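Side-chain contacts in D-galactonate dehydratase family member Dd703_0947 (Dickeya dadantii, PDB 4IHC), which dehydrates D-mannonate and D-gluconate to 2-dehydro-3-deoxy-D-gluconate with magnesium, but so slowly that neither acid sugar is likely to be its physiological substrate: residues Tyr173-Met178 with Asp246-Val251; Gln258-Leu263 with Phe269-Pro274; Glu278-Leu283 with Ile294-Leu299. One frame throughout, in Å; residues are numbered along the deposited sequence.

Overall arrangement
The three contacts follow one another along the C-terminal barrel domain, and each delivers one carboxylate to the same magnesium ion: D246 from contact 1, E272 from contact 2 and E298 from contact 3. Strands 242-246, 270-272 and 294-296 are consecutive, mutually parallel neighbours in the barrel sheet. The centres of contacts 1 and 2 lie about 9 Å apart, those of 2 and 3 about 12 Å, and those of 1 and 3 about 14 Å. At the metal, E272 OE2 is 2.8 Å from both D246 OD2 and E298 OE1, a closeness that the shared cation presumably makes tolerable. Contact 1 works inside the active site, whereas contacts 2 and 3 pack the outer side of the strands.

Contact 1 (Tyr173-Met178 with Asp246-Val251). With MG (magnesium ion), chain I.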
loop_
_atom_site.group_PDB
_atom_site.type_symbol
_atom_site.label_atom_id
_atom_site.label_comp_id
_atom_site.label_asym_id
_atom_site.label_seq_id
_atom_site.Cartn_x
_atom_site.Cartn_y
_atom_site.Cartn_z
ATOM N N TYR A 173 -19.613 11.404 -32.903
ATOM C CA TYR A 173 -19.142 11.802 -31.591
ATOM C C TYR A 173 -19.055 13.316 -31.595
ATOM O O TYR A 173 -18.669 13.921 -32.588
ATOM C CB TYR A 173 -17.745 11.243 -31.304
ATOM C CG TYR A 173 -17.562 9.760 -31.532
ATOM C CD1 TYR A 173 -17.611 9.225 -32.817
ATOM C CD2 TYR A 173 -17.273 8.892 -30.463
ATOM C CE1 TYR A 173 -17.387 7.877 -33.048
ATOM C CE2 TYR A 173 -17.057 7.532 -30.687
ATOM C CZ TYR A 173 -17.129 7.030 -31.979
ATOM O OH TYR A 173 -16.933 5.677 -32.218
ATOM N N VAL A 174 -19.397 13.934 -30.477
ATOM C CA VAL A 174 -19.430 15.380 -30.394
ATOM C C VAL A 174 -19.030 15.811 -28.982
ATOM O O VAL A 174 -19.322 15.135 -28.020
ATOM C CB VAL A 174 -20.828 15.915 -30.750
ATOM C CG1 VAL A 174 -21.202 15.500 -32.169
ATOM C CG2 VAL A 174 -21.869 15.407 -29.760
ATOM N N ARG A 175 -18.305 16.912 -28.883
ATOM C CA ARG A 175 -17.970 17.522 -27.603
ATOM C C ARG A 175 -19.010 18.626 -27.378
ATOM O O ARG A 175 -19.163 19.479 -28.223
ATOM C CB ARG A 175 -16.564 18.127 -27.703
ATOM C CG ARG A 175 -15.978 18.871 -26.491
ATOM C CD ARG A 175 -14.736 19.589 -27.012
ATOM N NE ARG A 175 -13.885 20.293 -26.048
ATOM C CZ ARG A 175 -13.891 21.610 -25.846
ATOM N NH1 ARG A 175 -13.044 22.147 -24.972
ATOM N NH2 ARG A 175 -14.753 22.391 -26.495
ATOM N N CYS A 176 -19.702 18.599 -26.239
ATOM C CA CYS A 176 -20.783 19.551 -25.931
ATOM C C CYS A 176 -20.442 20.476 -24.785
ATOM O O CYS A 176 -20.355 20.028 -23.619
ATOM C CB CYS A 176 -22.006 18.775 -25.464
ATOM S SG CYS A 176 -22.262 17.329 -26.484
ATOM N N GLN A 177 -20.297 21.758 -25.094
ATOM C CA GLN A 177 -20.068 22.772 -24.067
ATOM C C GLN A 177 -21.177 23.791 -24.198
ATOM O O GLN A 177 -21.487 24.226 -25.304
ATOM C CB GLN A 177 -18.722 23.481 -24.276
ATOM C CG GLN A 177 -17.545 22.551 -24.488
ATOM C CD GLN A 177 -17.162 21.792 -23.225
ATOM O OE1 GLN A 177 -16.964 20.567 -23.265
ATOM N NE2 GLN A 177 -17.055 22.509 -22.095
ATOM N N MET A 178 -21.762 24.178 -23.076
ATOM C CA MET A 178 -22.728 25.269 -23.057
ATOM C C MET A 178 -22.082 26.417 -22.312
ATOM O O MET A 178 -21.641 26.236 -21.167
ATOM C CB MET A 178 -24.011 24.830 -22.330
ATOM C CG MET A 178 -25.051 25.928 -22.150
ATOM S SD MET A 178 -26.607 25.272 -21.490
ATOM C CE MET A 178 -26.145 24.786 -19.818
ATOM N N ASP A 246 -15.676 18.640 -21.755
ATOM C CA ASP A 246 -14.376 19.118 -21.285
ATOM C C ASP A 246 -14.491 20.031 -20.070
ATOM O O ASP A 246 -14.949 21.167 -20.185
ATOM C CB ASP A 246 -13.711 19.911 -22.419
ATOM C CG ASP A 246 -12.189 19.993 -22.283
ATOM O OD1 ASP A 246 -11.663 19.868 -21.151
ATOM O OD2 ASP A 246 -11.512 20.230 -23.315
ATOM N N VAL A 247 -14.076 19.540 -18.901
ATOM C CA VAL A 247 -14.076 20.335 -17.687
ATOM C C VAL A 247 -12.932 21.365 -17.713
ATOM O O VAL A 247 -13.019 22.436 -17.098
ATOM C CB VAL A 247 -13.935 19.455 -16.438
ATOM C CG1 VAL A 247 -13.908 20.293 -15.169
ATOM C CG2 VAL A 247 -15.042 18.408 -16.366
ATOM N N HIS A 248 -11.840 21.023 -18.385
ATOM C CA HIS A 248 -10.816 22.014 -18.687
ATOM C C HIS A 248 -10.209 22.602 -17.423
ATOM O O HIS A 248 -9.946 23.804 -17.380
ATOM C CB HIS A 248 -11.460 23.140 -19.492
ATOM C CG HIS A 248 -10.528 23.838 -20.426
ATOM N ND1 HIS A 248 -9.502 24.648 -19.991
ATOM C CD2 HIS A 248 -10.501 23.892 -21.776
ATOM C CE1 HIS A 248 -8.867 25.151 -21.033
ATOM N NE2 HIS A 248 -9.451 24.706 -22.130
ATOM N N GLU A 249 -10.026 21.764 -16.396
ATOM C CA GLU A 249 -9.478 22.158 -15.081
ATOM C C GLU A 249 -10.174 23.371 -14.389
ATOM O O GLU A 249 -9.545 24.088 -13.617
ATOM C CB GLU A 249 -7.954 22.377 -15.161
ATOM C CG GLU A 249 -7.576 23.690 -15.845
ATOM C CD GLU A 249 -6.084 23.835 -16.126
ATOM O OE1 GLU A 249 -5.700 24.726 -16.923
ATOM O OE2 GLU A 249 -5.283 23.069 -15.554
ATOM N N ARG A 250 -11.470 23.577 -14.619
ATOM C CA ARG A 250 -12.133 24.812 -14.143
ATOM C C ARG A 250 -12.725 24.769 -12.735
ATOM O O ARG A 250 -13.154 25.807 -12.229
ATOM C CB ARG A 250 -13.243 25.245 -15.102
ATOM C CG ARG A 250 -12.746 25.850 -16.401
ATOM C CD ARG A 250 -11.964 27.130 -16.163
ATOM N NE ARG A 250 -11.503 27.714 -17.424
ATOM C CZ ARG A 250 -11.688 28.974 -17.804
ATOM N NH1 ARG A 250 -12.311 29.835 -17.011
ATOM N NH2 ARG A 250 -11.202 29.390 -18.970
ATOM N N VAL A 251 -12.738 23.593 -12.102
ATOM C CA VAL A 251 -13.380 23.431 -10.790
ATOM C C VAL A 251 -12.422 22.751 -9.791
ATOM O O VAL A 251 -11.409 22.178 -10.189
ATOM C CB VAL A 251 -14.666 22.597 -10.921
ATOM C CG1 VAL A 251 -15.584 23.212 -11.940
ATOM C CG2 VAL A 251 -14.333 21.179 -11.389
HETATM MG MG MG I . -9.526 20.079 -23.663
HETATM O O HOH W 1 -8.977 20.234 -21.732
HETATM O O HOH W 2 -9.307 21.901 -23.929
#
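The guanidinium of R175 presents an edge to D246, whose OD2 lies in its plane, while one guanidinium face has Q177 OE1 of its own strand over the centre. The D246 carboxylate stands almost upright to the guanidinium, with 87° between the planes. This is the active-site end of the enolase-type barrel: strands 173-178 and 242-246 run side by side in parallel, and the second leads into the loop that carries H248, a probable proton donor/acceptor.

The salt bridge is nearly straight at the hydrogen, with R175 NH1 to D246 OD2 at 3.0 Å. It meets the oxygen from above the carboxylate plane. OD2 also binds magnesium at 2.0 Å, so a single oxygen serves both cations; the arginine probably stabilises the negative charge of this oxygen and may help to fix the carboxylate's rotation. With CG anti to the backbone N (chi1 178°) and the chain extended as far as NE, R175 spans the gap to the metal ligand.

Q177 holds the backbone of D246 at two points. Its OE1 accepts D246 N at 2.8 Å, in the carbonyl plane and on a lone pair; its NE2 gives a more bent bond to D246 O at 3.1 Å. The bend at chi2 (-70°) turns the amide to meet both groups. D246 O also takes a hydrogen bond from Y181 OH, and Y181, like H248, is a proton donor/acceptor by similarity with relatives.

Beyond D246 the chain folds into a type I' turn from V247 to R250, closed by R250 N to V247 O at 3.1 Å. H248 is placed beside R175, with CD2 4.4 Å from R175 NH1. The other carboxylate oxygen, D246 OD1, receives a 2.8 Å hydrogen bond from water 1, itself a magnesium ligand.

Contact 2 (Gln258-Leu263 with Phe269-Pro274); sequences QLAKTL and FYLEDP. With MG (magnesium ion), chain I.
Helix 253-263 of the barrel wall rests on strand 270-272 through A260 and L263, which both meet L271. The two methyls of that leucine divide the work. L271 CD2 sits against the helix backbone itself, 3.8 Å from A260 CA and equally close to A260 CB; the small alanine lets the strand's side chain come this near. L271 CD1 touches L263 CD1 at 4.2 Å, the two leucine side chains crossing at about a right angle. CG of L271 lies anti to the backbone N (chi1 -178°), carrying the fork outward to the helix.

Helix and strand are successive members of a beta-alpha-beta crossover that begins with strand 242-246, the repeating unit of this barrel. Alternation along the strand separates the apolar side from the metal side: L271 faces the helix, whereas E272 turns the opposite way into the active site. Its extended chain brings E272 OE2 to 1.9 Å from magnesium, and R319 NH2 hydrogen-bonds to the same oxygen. D273 forms part of the second shell, its OD2 accepting a hydrogen bond of 2.6 Å from metal-bound water 1. On the helix, T262 OG1 returns to Q258 O at 3.1 Å, sharing that carbonyl with T262 N.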
loop_
_atom_site.group_PDB
_atom_site.type_symbol
_atom_site.label_atom_id
_atom_site.label_comp_id
_atom_site.label_asym_id
_atom_site.label_seq_id
_atom_site.Cartn_x
_atom_site.Cartn_y
_atom_site.Cartn_z
ATOM N N GLN A 258 -17.639 14.984 -7.926
ATOM C CA GLN A 258 -19.103 15.016 -7.837
ATOM C C GLN A 258 -19.691 15.041 -9.245
ATOM O O GLN A 258 -20.607 14.280 -9.563
ATOM C CB GLN A 258 -19.567 16.250 -7.051
ATOM C CG GLN A 258 -21.045 16.238 -6.709
ATOM C CD GLN A 258 -21.446 14.991 -5.936
ATOM O OE1 GLN A 258 -21.229 14.898 -4.729
ATOM N NE2 GLN A 258 -22.030 14.023 -6.632
ATOM N N LEU A 259 -19.169 15.932 -10.083
ATOM C CA LEU A 259 -19.603 16.030 -11.477
ATOM C C LEU A 259 -19.517 14.677 -12.217
ATOM O O LEU A 259 -20.488 14.238 -12.845
ATOM C CB LEU A 259 -18.786 17.108 -12.209
ATOM C CG LEU A 259 -19.353 17.595 -13.541
ATOM C CD1 LEU A 259 -20.825 17.986 -13.405
ATOM C CD2 LEU A 259 -18.539 18.766 -14.074
ATOM N N ALA A 260 -18.357 14.024 -12.141
ATOM C CA ALA A 260 -18.174 12.704 -12.737
ATOM C C ALA A 260 -19.240 11.714 -12.218
ATOM O O ALA A 260 -19.863 10.993 -12.987
ATOM C CB ALA A 260 -16.775 12.187 -12.456
ATOM N N LYS A 261 -19.490 11.708 -10.921
ATOM C CA LYS A 261 -20.509 10.804 -10.375
ATOM C C LYS A 261 -21.918 11.138 -10.895
ATOM O O LYS A 261 -22.650 10.251 -11.283
ATOM C CB LYS A 261 -20.481 10.787 -8.835
ATOM C CG LYS A 261 -19.268 10.061 -8.267
ATOM C CD LYS A 261 -19.082 10.365 -6.789
ATOM C CE LYS A 261 -19.908 9.399 -5.965
ATOM N NZ LYS A 261 -19.916 9.777 -4.526
ATOM N N THR A 262 -22.274 12.410 -10.928
ATOM C CA THR A 262 -23.603 12.806 -11.356
ATOM C C THR A 262 -23.835 12.545 -12.838
ATOM O O THR A 262 -24.957 12.329 -13.259
ATOM C CB THR A 262 -23.847 14.306 -11.076
ATOM O OG1 THR A 262 -23.701 14.540 -9.676
ATOM C CG2 THR A 262 -25.257 14.733 -11.511
ATOM N N LEU A 263 -22.778 12.577 -13.636
ATOM C CA LEU A 263 -22.942 12.417 -15.078
ATOM C C LEU A 263 -23.028 10.968 -15.539
ATOM O O LEU A 263 -23.279 10.715 -16.716
ATOM C CB LEU A 263 -21.834 13.139 -15.815
ATOM C CG LEU A 263 -21.812 14.657 -15.676
ATOM C CD1 LEU A 263 -20.562 15.236 -16.315
ATOM C CD2 LEU A 263 -23.069 15.284 -16.267
ATOM N N PHE A 269 -18.788 9.543 -23.472
ATOM C CA PHE A 269 -17.668 8.823 -24.053
ATOM C C PHE A 269 -16.416 9.100 -23.211
ATOM O O PHE A 269 -15.626 8.178 -22.908
ATOM C CB PHE A 269 -17.467 9.266 -25.502
ATOM C CG PHE A 269 -16.393 8.510 -26.209
ATOM C CD1 PHE A 269 -16.646 7.246 -26.730
ATOM C CD2 PHE A 269 -15.129 9.056 -26.360
ATOM C CE1 PHE A 269 -15.639 6.539 -27.372
ATOM C CE2 PHE A 269 -14.123 8.342 -26.986
ATOM C CZ PHE A 269 -14.392 7.096 -27.518
ATOM N N TYR A 270 -16.215 10.378 -22.880
ATOM C CA TYR A 270 -15.315 10.738 -21.787
ATOM C C TYR A 270 -15.490 12.139 -21.223
ATOM O O TYR A 270 -15.882 13.055 -21.924
ATOM C CB TYR A 270 -13.851 10.479 -22.122
ATOM C CG TYR A 270 -13.199 11.240 -23.276
ATOM C CD1 TYR A 270 -13.090 12.631 -23.280
ATOM C CD2 TYR A 270 -12.575 10.537 -24.316
ATOM C CE1 TYR A 270 -12.439 13.314 -24.332
ATOM C CE2 TYR A 270 -11.912 11.201 -25.337
ATOM C CZ TYR A 270 -11.843 12.587 -25.342
ATOM O OH TYR A 270 -11.169 13.212 -26.370
ATOM N N LEU A 271 -15.202 12.270 -19.934
ATOM C CA LEU A 271 -15.113 13.547 -19.262
ATOM C C LEU A 271 -13.635 13.972 -19.222
ATOM O O LEU A 271 -12.802 13.245 -18.683
ATOM C CB LEU A 271 -15.681 13.405 -17.852
ATOM C CG LEU A 271 -15.721 14.664 -16.956
ATOM C CD1 LEU A 271 -16.604 15.729 -17.570
ATOM C CD2 LEU A 271 -16.231 14.320 -15.562
ATOM N N GLU A 272 -13.326 15.135 -19.793
ATOM C CA GLU A 272 -11.955 15.520 -20.066
ATOM C C GLU A 272 -11.406 16.524 -19.058
ATOM O O GLU A 272 -12.113 17.447 -18.648
ATOM C CB GLU A 272 -11.872 16.110 -21.483
ATOM C CG GLU A 272 -10.570 16.811 -21.780
ATOM C CD GLU A 272 -10.498 17.301 -23.207
ATOM O OE1 GLU A 272 -11.267 16.783 -24.046
ATOM O OE2 GLU A 272 -9.666 18.195 -23.490
ATOM N N ASP A 273 -10.139 16.348 -18.680
ATOM C CA ASP A 273 -9.451 17.284 -17.774
ATOM C C ASP A 273 -10.250 17.666 -16.506
ATOM O O ASP A 273 -10.450 18.831 -16.226
ATOM C CB ASP A 273 -8.965 18.530 -18.545
ATOM C CG ASP A 273 -7.746 18.237 -19.467
ATOM O OD1 ASP A 273 -7.308 17.063 -19.564
ATOM O OD2 ASP A 273 -7.229 19.180 -20.122
ATOM N N PRO A 274 -10.648 16.675 -15.691
ATOM C CA PRO A 274 -11.300 17.010 -14.428
ATOM C C PRO A 274 -10.352 17.727 -13.462
ATOM O O PRO A 274 -10.810 18.455 -12.587
ATOM C CB PRO A 274 -11.698 15.636 -13.851
ATOM C CG PRO A 274 -10.784 14.677 -14.504
ATOM C CD PRO A 274 -10.544 15.225 -15.891
HETATM MG MG MG I . -9.526 20.079 -23.663
HETATM O O HOH W 1 -8.977 20.234 -21.732
HETATM O O HOH W 2 -9.307 21.901 -23.929
#

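Contact 3 (Glu278-Leu283 with Ile294-Leu299); sequences ENIDWL and ISMGEL. With MG (magnesium ion), chain I.
M296 receives two hydrophobic side chains at different angles: L283 reaches toward it tip to tip, while I280 crosses it obliquely. L283 CD1 meets the middle of the methionine, 4.0 Å from M296 CG and 4.1 Å from M296 SD. The terminal methyl is taken by the isoleucine branch, with M296 CE 3.9 Å from I280 CG2. Bends at chi2 (-83°) and chi3 (-52°) turn the end of the methionine so that CG and SD meet L283 while CE reaches I280. All three residues are buried, and no hydrogen bond joins the two segments.

Just past M296 the course changes at G297, whose backbone angles call for glycine, and the chain delivers E298 to the active site. There E298 OE1 binds magnesium at 2.3 Å, and E298 OE2 accepts a 2.7 Å hydrogen bond from metal-bound water 2.

In this enolase-type barrel, 278-283 comprises the last part of the link from strand 270-272 and the first residue of helix 283-289. Strand 294-296 lies between strands 270-272 and 317-318; beside M296, I294 packs on L286 and R287 of helix 283-289, while N279 and W282 lean on P253 at the start of helix 253-263.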
loop_
_atom_site.group_PDB
_atom_site.type_symbol
_atom_site.label_atom_id
_atom_site.label_comp_id
_atom_site.label_asym_id
_atom_site.label_seq_id
_atom_site.Cartn_x
_atom_site.Cartn_y
_atom_site.Cartn_z
ATOM N N GLU A 278 -1.154 19.824 -12.157
ATOM C CA GLU A 278 -0.635 20.030 -10.822
ATOM C C GLU A 278 -1.398 19.249 -9.741
ATOM O O GLU A 278 -0.922 19.137 -8.604
ATOM C CB GLU A 278 -0.625 21.531 -10.500
ATOM C CG GLU A 278 0.340 22.358 -11.357
ATOM C CD GLU A 278 -0.242 22.755 -12.715
ATOM O OE1 GLU A 278 -1.458 22.548 -12.955
ATOM O OE2 GLU A 278 0.520 23.297 -13.545
ATOM N N ASN A 279 -2.580 18.736 -10.093
ATOM C CA ASN A 279 -3.467 18.075 -9.127
ATOM C C ASN A 279 -3.764 16.620 -9.478
ATOM O O ASN A 279 -4.761 16.064 -8.999
ATOM C CB ASN A 279 -4.825 18.812 -9.013
ATOM C CG ASN A 279 -4.749 20.062 -8.156
ATOM O OD1 ASN A 279 -5.492 21.032 -8.369
ATOM N ND2 ASN A 279 -3.856 20.050 -7.185
ATOM N N ILE A 280 -2.920 15.990 -10.288
ATOM C CA ILE A 280 -3.251 14.644 -10.760
ATOM C C ILE A 280 -3.398 13.646 -9.625
ATOM O O ILE A 280 -4.031 12.609 -9.784
ATOM C CB ILE A 280 -2.215 14.086 -11.746
ATOM C CG1 ILE A 280 -0.804 14.208 -11.163
ATOM C CG2 ILE A 280 -2.344 14.759 -13.113
ATOM C CD1 ILE A 280 0.190 13.239 -11.770
ATOM N N ASP A 281 -2.808 13.934 -8.468
ATOM C CA ASP A 281 -2.915 12.976 -7.377
ATOM C C ASP A 281 -4.372 12.799 -6.926
ATOM O O ASP A 281 -4.729 11.785 -6.313
ATOM C CB ASP A 281 -1.994 13.348 -6.200
ATOM C CG ASP A 281 -1.118 12.166 -5.752
ATOM O OD1 ASP A 281 -1.667 11.119 -5.309
ATOM O OD2 ASP A 281 0.124 12.278 -5.873
ATOM N N TRP A 282 -5.229 13.758 -7.258
ATOM C CA TRP A 282 -6.647 13.678 -6.858
ATOM C C TRP A 282 -7.419 12.644 -7.657
ATOM O O TRP A 282 -8.549 12.329 -7.321
ATOM C CB TRP A 282 -7.316 15.043 -7.009
ATOM C CG TRP A 282 -7.014 15.990 -5.860
ATOM C CD1 TRP A 282 -5.965 16.846 -5.768
ATOM C CD2 TRP A 282 -7.812 16.198 -4.682
ATOM N NE1 TRP A 282 -6.021 17.554 -4.590
ATOM C CE2 TRP A 282 -7.164 17.196 -3.915
ATOM C CE3 TRP A 282 -9.022 15.641 -4.205
ATOM C CZ2 TRP A 282 -7.656 17.631 -2.680
ATOM C CZ3 TRP A 282 -9.524 16.086 -2.974
ATOM C CH2 TRP A 282 -8.835 17.066 -2.226
ATOM N N LEU A 283 -6.818 12.126 -8.729
ATOM C CA LEU A 283 -7.505 11.135 -9.541
ATOM C C LEU A 283 -7.590 9.800 -8.816
ATOM O O LEU A 283 -8.437 8.976 -9.137
ATOM C CB LEU A 283 -6.876 10.990 -10.936
ATOM C CG LEU A 283 -7.169 12.221 -11.804
ATOM C CD1 LEU A 283 -6.296 12.256 -13.034
ATOM C CD2 LEU A 283 -8.641 12.223 -12.201
ATOM N N ILE A 294 -12.592 8.844 -18.125
ATOM C CA ILE A 294 -11.833 10.064 -17.943
ATOM C C ILE A 294 -10.755 10.173 -18.996
ATOM O O ILE A 294 -10.134 9.185 -19.361
ATOM C CB ILE A 294 -11.152 10.052 -16.558
ATOM C CG1 ILE A 294 -12.208 9.884 -15.457
ATOM C CG2 ILE A 294 -10.309 11.295 -16.342
ATOM C CD1 ILE A 294 -13.247 10.997 -15.421
ATOM N N SER A 295 -10.518 11.384 -19.480
ATOM C CA SER A 295 -9.356 11.613 -20.313
ATOM C C SER A 295 -8.557 12.760 -19.735
ATOM O O SER A 295 -9.106 13.669 -19.134
ATOM C CB SER A 295 -9.778 11.932 -21.742
ATOM O OG SER A 295 -10.489 13.152 -21.774
ATOM N N MET A 296 -7.247 12.706 -19.918
ATOM C CA MET A 296 -6.355 13.711 -19.393
ATOM C C MET A 296 -5.219 13.846 -20.381
ATOM O O MET A 296 -4.890 12.903 -21.108
ATOM C CB MET A 296 -5.761 13.259 -18.047
ATOM C CG MET A 296 -6.720 13.306 -16.860
ATOM S SD MET A 296 -6.826 14.964 -16.121
ATOM C CE MET A 296 -5.093 15.359 -15.831
ATOM N N GLY A 297 -4.604 15.017 -20.406
ATOM C CA GLY A 297 -3.271 15.074 -20.945
ATOM C C GLY A 297 -2.921 16.119 -21.976
ATOM O O GLY A 297 -1.744 16.221 -22.348
ATOM N N GLU A 298 -3.887 16.901 -22.454
ATOM C CA GLU A 298 -3.493 17.899 -23.443
ATOM C C GLU A 298 -2.405 18.839 -22.879
ATOM O O GLU A 298 -1.509 19.238 -23.624
ATOM C CB GLU A 298 -4.688 18.670 -24.008
ATOM C CG GLU A 298 -5.223 19.693 -23.051
ATOM C CD GLU A 298 -6.497 20.332 -23.570
ATOM O OE1 GLU A 298 -7.351 19.607 -24.140
ATOM O OE2 GLU A 298 -6.638 21.558 -23.402
ATOM N N LEU A 299 -2.456 19.147 -21.572
ATOM C CA LEU A 299 -1.435 19.994 -20.959
ATOM C C LEU A 299 -0.108 19.299 -20.620
ATOM O O LEU A 299 0.838 19.970 -20.243
ATOM C CB LEU A 299 -1.946 20.686 -19.695
ATOM C CG LEU A 299 -2.859 21.901 -19.920
ATOM C CD1 LEU A 299 -3.538 22.302 -18.622
ATOM C CD2 LEU A 299 -2.074 23.078 -20.487
HETATM MG MG MG I . -9.526 20.079 -23.663
HETATM O O HOH W 2 -9.307 21.901 -23.929
HETATM O O HOH W 1 -8.977 20.234 -21.732
#